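Catechol 2,3-dioxygenase (Pseudomonas sp. KL28, PDB 3HPY) probably catalyses the iron-dependent extradiol cleavage of catechol by dioxygen, giving 2-hydroxy-6-oxohexa-2,4-dienoate, and works as a homotetramer. Local coordinates at residues V108-L120 and L157-F169. Residues are numbered along the deposited sequence; the frame is centred on the assembly and turned at random.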
loop_
_atom_site.group_PDB
_atom_site.type_symbol
_atom_site.label_atom_id
_atom_site.label_comp_id
_atom_site.label_asym_id
_atom_site.label_seq_id
_atom_site.Cartn_x
_atom_site.Cartn_y
_atom_site.Cartn_z
ATOM N N VAL C 108 -17.874 3.737 -36.666
ATOM C CA VAL C 108 -17.067 3.773 -37.877
ATOM C C VAL C 108 -15.929 2.779 -37.688
ATOM O O VAL C 108 -15.166 2.895 -36.729
ATOM C CB VAL C 108 -16.475 5.177 -38.094
ATOM C CG1 VAL C 108 -15.817 5.264 -39.453
ATOM C CG2 VAL C 108 -17.564 6.223 -37.955
ATOM N N ARG C 109 -15.825 1.796 -38.582
ATOM C CA ARG C 109 -14.767 0.799 -38.476
ATOM C C ARG C 109 -13.846 0.820 -39.685
ATOM O O ARG C 109 -14.297 0.981 -40.814
ATOM C CB ARG C 109 -15.353 -0.609 -38.316
ATOM C CG ARG C 109 -14.305 -1.677 -38.006
ATOM C CD ARG C 109 -14.875 -3.087 -38.115
ATOM N NE ARG C 109 -15.969 -3.340 -37.179
ATOM C CZ ARG C 109 -16.669 -4.470 -37.146
ATOM N NH1 ARG C 109 -16.389 -5.450 -37.996
ATOM N NH2 ARG C 109 -17.650 -4.625 -36.265
ATOM N N PHE C 110 -12.551 0.670 -39.436
ATOM C CA PHE C 110 -11.572 0.663 -40.510
ATOM C C PHE C 110 -10.450 -0.304 -40.149
ATOM O O PHE C 110 -10.354 -0.754 -39.004
ATOM C CB PHE C 110 -11.029 2.078 -40.735
ATOM C CG PHE C 110 -10.289 2.645 -39.553
ATOM C CD1 PHE C 110 -8.921 2.428 -39.399
ATOM C CD2 PHE C 110 -10.963 3.403 -38.594
ATOM C CE1 PHE C 110 -8.231 2.960 -38.307
ATOM C CE2 PHE C 110 -10.281 3.937 -37.499
ATOM C CZ PHE C 110 -8.913 3.715 -37.357
ATOM N N GLU C 111 -9.613 -0.640 -41.127
ATOM C CA GLU C 111 -8.513 -1.565 -40.886
ATOM C C GLU C 111 -7.186 -0.823 -40.967
ATOM O O GLU C 111 -6.979 0.015 -41.851
ATOM C CB GLU C 111 -8.532 -2.704 -41.917
ATOM C CG GLU C 111 -7.600 -3.875 -41.578
ATOM C CD GLU C 111 -7.504 -4.915 -42.689
ATOM O OE1 GLU C 111 -8.557 -5.385 -43.175
ATOM O OE2 GLU C 111 -6.364 -5.267 -43.069
ATOM N N LEU C 112 -6.295 -1.126 -40.029
ATOM C CA LEU C 112 -4.984 -0.496 -39.993
ATOM C C LEU C 112 -3.991 -1.335 -40.787
ATOM O O LEU C 112 -4.259 -2.497 -41.109
ATOM C CB LEU C 112 -4.486 -0.366 -38.545
ATOM C CG LEU C 112 -5.053 0.714 -37.615
ATOM C CD1 LEU C 112 -4.469 0.512 -36.221
ATOM C CD2 LEU C 112 -4.712 2.108 -38.134
ATOM N N PRO C 113 -2.827 -0.754 -41.109
ATOM C CA PRO C 113 -1.774 -1.441 -41.862
ATOM C C PRO C 113 -1.309 -2.689 -41.118
ATOM O O PRO C 113 -0.824 -3.651 -41.725
ATOM C CB PRO C 113 -0.672 -0.393 -41.940
ATOM C CG PRO C 113 -1.430 0.883 -41.965
ATOM C CD PRO C 113 -2.484 0.665 -40.912
ATOM N N SER C 114 -1.461 -2.655 -39.796
ATOM C CA SER C 114 -1.064 -3.758 -38.931
ATOM C C SER C 114 -2.074 -4.899 -38.972
ATOM O O SER C 114 -1.885 -5.934 -38.328
ATOM C CB SER C 114 -0.908 -3.256 -37.492
ATOM O OG SER C 114 -2.115 -2.672 -37.021
ATOM N N GLY C 115 -3.157 -4.697 -39.717
ATOM C CA GLY C 115 -4.170 -5.727 -39.844
ATOM C C GLY C 115 -5.302 -5.685 -38.836
ATOM O O GLY C 115 -6.306 -6.374 -39.020
ATOM N N HIS C 116 -5.159 -4.877 -37.784
ATOM C CA HIS C 116 -6.188 -4.783 -36.745
ATOM C C HIS C 116 -7.337 -3.864 -37.105
ATOM O O HIS C 116 -7.129 -2.789 -37.667
ATOM C CB HIS C 116 -5.583 -4.299 -35.428
ATOM C CG HIS C 116 -4.323 -5.003 -35.056
ATOM N ND1 HIS C 116 -3.090 -4.618 -35.535
ATOM C CD2 HIS C 116 -4.107 -6.111 -34.307
ATOM C CE1 HIS C 116 -2.171 -5.459 -35.100
ATOM N NE2 HIS C 116 -2.761 -6.375 -34.353
ATOM N N LEU C 117 -8.547 -4.290 -36.762
ATOM C CA LEU C 117 -9.741 -3.502 -37.030
ATOM C C LEU C 117 -9.997 -2.554 -35.860
ATOM O O LEU C 117 -10.014 -2.973 -34.707
ATOM C CB LEU C 117 -10.954 -4.415 -37.216
ATOM C CG LEU C 117 -10.785 -5.598 -38.172
ATOM C CD1 LEU C 117 -12.126 -6.279 -38.373
ATOM C CD2 LEU C 117 -10.229 -5.118 -39.496
ATOM N N ILE C 118 -10.197 -1.279 -36.167
ATOM C CA ILE C 118 -10.450 -0.269 -35.148
ATOM C C ILE C 118 -11.864 0.277 -35.315
ATOM O O ILE C 118 -12.375 0.370 -36.428
ATOM C CB ILE C 118 -9.449 0.894 -35.279
ATOM C CG1 ILE C 118 -8.023 0.347 -35.349
ATOM C CG2 ILE C 118 -9.587 1.841 -34.098
ATOM C CD1 ILE C 118 -7.544 -0.323 -34.082
ATOM N N GLU C 119 -12.497 0.629 -34.204
ATOM C CA GLU C 119 -13.847 1.170 -34.241
ATOM C C GLU C 119 -13.918 2.506 -33.512
ATOM O O GLU C 119 -13.187 2.735 -32.556
ATOM C CB GLU C 119 -14.832 0.188 -33.600
ATOM C CG GLU C 119 -15.473 -0.794 -34.569
ATOM C CD GLU C 119 -16.546 -1.628 -33.910
ATOM O OE1 GLU C 119 -17.148 -1.153 -32.922
ATOM O OE2 GLU C 119 -16.806 -2.757 -34.385
ATOM N N LEU C 120 -14.799 3.380 -33.983
ATOM C CA LEU C 120 -15.011 4.694 -33.382
ATOM C C LEU C 120 -16.520 4.884 -33.256
ATOM O O LEU C 120 -17.253 4.711 -34.231
ATOM C CB LEU C 120 -14.419 5.791 -34.278
ATOM C CG LEU C 120 -13.042 6.387 -33.958
ATOM C CD1 LEU C 120 -12.048 5.316 -33.563
ATOM C CD2 LEU C 120 -12.555 7.137 -35.168
ATOM N N LEU C 157 -1.384 -4.233 -29.412
ATOM C CA LEU C 157 -1.515 -5.010 -30.633
ATOM C C LEU C 157 -0.176 -5.284 -31.286
ATOM O O LEU C 157 0.764 -4.495 -31.172
ATOM C CB LEU C 157 -2.404 -4.286 -31.647
ATOM C CG LEU C 157 -3.817 -3.880 -31.237
ATOM C CD1 LEU C 157 -4.414 -4.906 -30.278
ATOM C CD2 LEU C 157 -3.759 -2.509 -30.611
ATOM N N TYR C 158 -0.113 -6.416 -31.978
ATOM C CA TYR C 158 1.077 -6.838 -32.701
ATOM C C TYR C 158 0.731 -6.956 -34.173
ATOM O O TYR C 158 -0.173 -7.694 -34.547
ATOM C CB TYR C 158 1.561 -8.192 -32.198
ATOM C CG TYR C 158 2.640 -8.105 -31.158
ATOM C CD1 TYR C 158 2.417 -7.451 -29.948
ATOM C CD2 TYR C 158 3.883 -8.702 -31.368
ATOM C CE1 TYR C 158 3.406 -7.398 -28.967
ATOM C CE2 TYR C 158 4.880 -8.652 -30.393
ATOM C CZ TYR C 158 4.633 -7.999 -29.195
ATOM O OH TYR C 158 5.599 -7.954 -28.218
ATOM N N GLY C 159 1.451 -6.222 -35.004
ATOM C CA GLY C 159 1.195 -6.267 -36.427
ATOM C C GLY C 159 2.290 -5.518 -37.147
ATOM O O GLY C 159 3.049 -4.785 -36.512
ATOM N N PRO C 160 2.405 -5.688 -38.471
ATOM C CA PRO C 160 3.421 -5.020 -39.294
ATOM C C PRO C 160 3.151 -3.533 -39.547
ATOM O O PRO C 160 2.036 -3.046 -39.323
ATOM C CB PRO C 160 3.401 -5.835 -40.586
ATOM C CG PRO C 160 1.957 -6.267 -40.680
ATOM C CD PRO C 160 1.658 -6.688 -39.257
ATOM N N ASN C 161 4.184 -2.828 -40.011
ATOM C CA ASN C 161 4.111 -1.404 -40.337
ATOM C C ASN C 161 3.601 -0.546 -39.183
ATOM O O ASN C 161 2.523 0.038 -39.269
ATOM C CB ASN C 161 3.211 -1.195 -41.560
ATOM C CG ASN C 161 3.459 -2.224 -42.645
ATOM O OD1 ASN C 161 4.580 -2.368 -43.139
ATOM N ND2 ASN C 161 2.415 -2.955 -43.018
ATOM N N ILE C 162 4.383 -0.467 -38.110
ATOM C CA ILE C 162 4.007 0.319 -36.937
ATOM C C ILE C 162 4.079 1.810 -37.258
ATOM O O ILE C 162 3.276 2.603 -36.764
ATOM C CB ILE C 162 4.946 0.010 -35.741
ATOM C CG1 ILE C 162 4.889 -1.483 -35.405
ATOM C CG2 ILE C 162 4.546 0.823 -34.536
ATOM C CD1 ILE C 162 3.490 -2.009 -35.132
ATOM N N ALA C 163 5.049 2.184 -38.090
ATOM C CA ALA C 163 5.222 3.579 -38.484
ATOM C C ALA C 163 3.936 4.123 -39.090
ATOM O O ALA C 163 3.447 5.173 -38.679
ATOM C CB ALA C 163 6.363 3.711 -39.476
ATOM N N GLU C 164 3.389 3.409 -40.068
ATOM C CA GLU C 164 2.153 3.848 -40.701
ATOM C C GLU C 164 1.024 3.928 -39.678
ATOM O O GLU C 164 0.228 4.876 -39.710
ATOM C CB GLU C 164 1.755 2.905 -41.840
ATOM C CG GLU C 164 2.658 2.967 -43.072
ATOM C CD GLU C 164 2.123 2.122 -44.226
ATOM O OE1 GLU C 164 2.892 1.832 -45.170
ATOM O OE2 GLU C 164 0.927 1.751 -44.190
ATOM N N VAL C 165 0.947 2.946 -38.773
ATOM C CA VAL C 165 -0.102 2.963 -37.748
ATOM C C VAL C 165 0.040 4.222 -36.901
ATOM O O VAL C 165 -0.948 4.886 -36.590
ATOM C CB VAL C 165 -0.034 1.738 -36.805
ATOM C CG1 VAL C 165 -1.025 1.912 -35.648
ATOM C CG2 VAL C 165 -0.372 0.475 -37.568
ATOM N N GLN C 166 1.275 4.544 -36.535
ATOM C CA GLN C 166 1.533 5.728 -35.739
ATOM C C GLN C 166 0.998 6.978 -36.447
ATOM O O GLN C 166 0.260 7.768 -35.848
ATOM C CB GLN C 166 3.035 5.858 -35.464
ATOM C CG GLN C 166 3.441 7.193 -34.852
ATOM C CD GLN C 166 4.844 7.190 -34.269
ATOM O OE1 GLN C 166 5.735 6.484 -34.751
ATOM N NE2 GLN C 166 5.052 8.000 -33.235
ATOM N N LYS C 167 1.354 7.141 -37.720
ATOM C CA LYS C 167 0.921 8.293 -38.504
ATOM C C LYS C 167 -0.582 8.504 -38.432
ATOM O O LYS C 167 -1.052 9.619 -38.210
ATOM C CB LYS C 167 1.327 8.137 -39.977
ATOM C CG LYS C 167 2.823 8.068 -40.226
ATOM C CD LYS C 167 3.163 8.117 -41.731
ATOM C CE LYS C 167 2.938 6.777 -42.458
ATOM N NZ LYS C 167 1.498 6.430 -42.697
ATOM N N ILE C 168 -1.343 7.435 -38.628
ATOM C CA ILE C 168 -2.795 7.544 -38.589
ATOM C C ILE C 168 -3.252 7.989 -37.207
ATOM O O ILE C 168 -4.127 8.855 -37.078
ATOM C CB ILE C 168 -3.463 6.206 -38.920
ATOM C CG1 ILE C 168 -3.010 5.729 -40.298
ATOM C CG2 ILE C 168 -4.975 6.356 -38.882
ATOM C CD1 ILE C 168 -3.403 4.312 -40.600
ATOM N N PHE C 169 -2.668 7.394 -36.172
ATOM C CA PHE C 169 -3.040 7.770 -34.818
ATOM C C PHE C 169 -2.658 9.194 -34.444
ATOM O O PHE C 169 -3.481 9.916 -33.879
ATOM C CB PHE C 169 -2.454 6.792 -33.792
ATOM C CG PHE C 169 -3.305 5.578 -33.580
ATOM C CD1 PHE C 169 -3.198 4.477 -34.423
ATOM C CD2 PHE C 169 -4.276 5.569 -32.584
ATOM C CE1 PHE C 169 -4.053 3.383 -34.278
ATOM C CE2 PHE C 169 -5.138 4.481 -32.429
ATOM C CZ PHE C 169 -5.029 3.385 -33.277
#
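Leu157 lays its CB over one face of the His116 imidazole, 3.6 Å from the ring centroid and 16° off the normal, a CH-pi contact in which the two side chains run past each other in opposite directions. The rim of the same ring faces the backbone of Tyr158 and Gly159, with NE2 of His116 2.9 Å from O of Tyr158. The hydrogen bond of NE2 goes to the carbonyl O of Lys213, while ND1 of His116 pairs with OG of Ser114 at 2.6 Å. That hydroxyl stands between the backbone N and the carbonyl carbon (chi1 58°), and CG2 of Val165 packs against it.

Next to this polar corner, the type I turn from Leu112 to Gly115 that joins strands 107-111 and 117-121 packs along helix 162-171. Leu112 forks there: CD1 meets the edge of the Phe169 ring at CE1, 3.5 Å away and in its plane, and also touches CG1 of Val165, whose side chain crosses that of Leu112 at about a right angle; CD2 touches CD1 of Ile168, the two side chains passing in opposite directions. CD of the Pro113 ring meets CD1 at the end of Ile168, 3.8 Å away, and OE2 of the extended Glu164 lies beside CG of Pro113. The backbones are nearest at Ser114 and Gly159, 4.2 Å between their CA atoms; beside this, CA of Ser114 lies 3.2 Å from O of Pro160 in a C-H...O contact.

The hairpin of the N-terminal VOC module thus docks on the glyoxalase-like module that binds the iron. Apolar packing dominates on the helix, whereas bonds at both imidazole nitrogens probably fix the rotation of His116 where it meets strand 151-159.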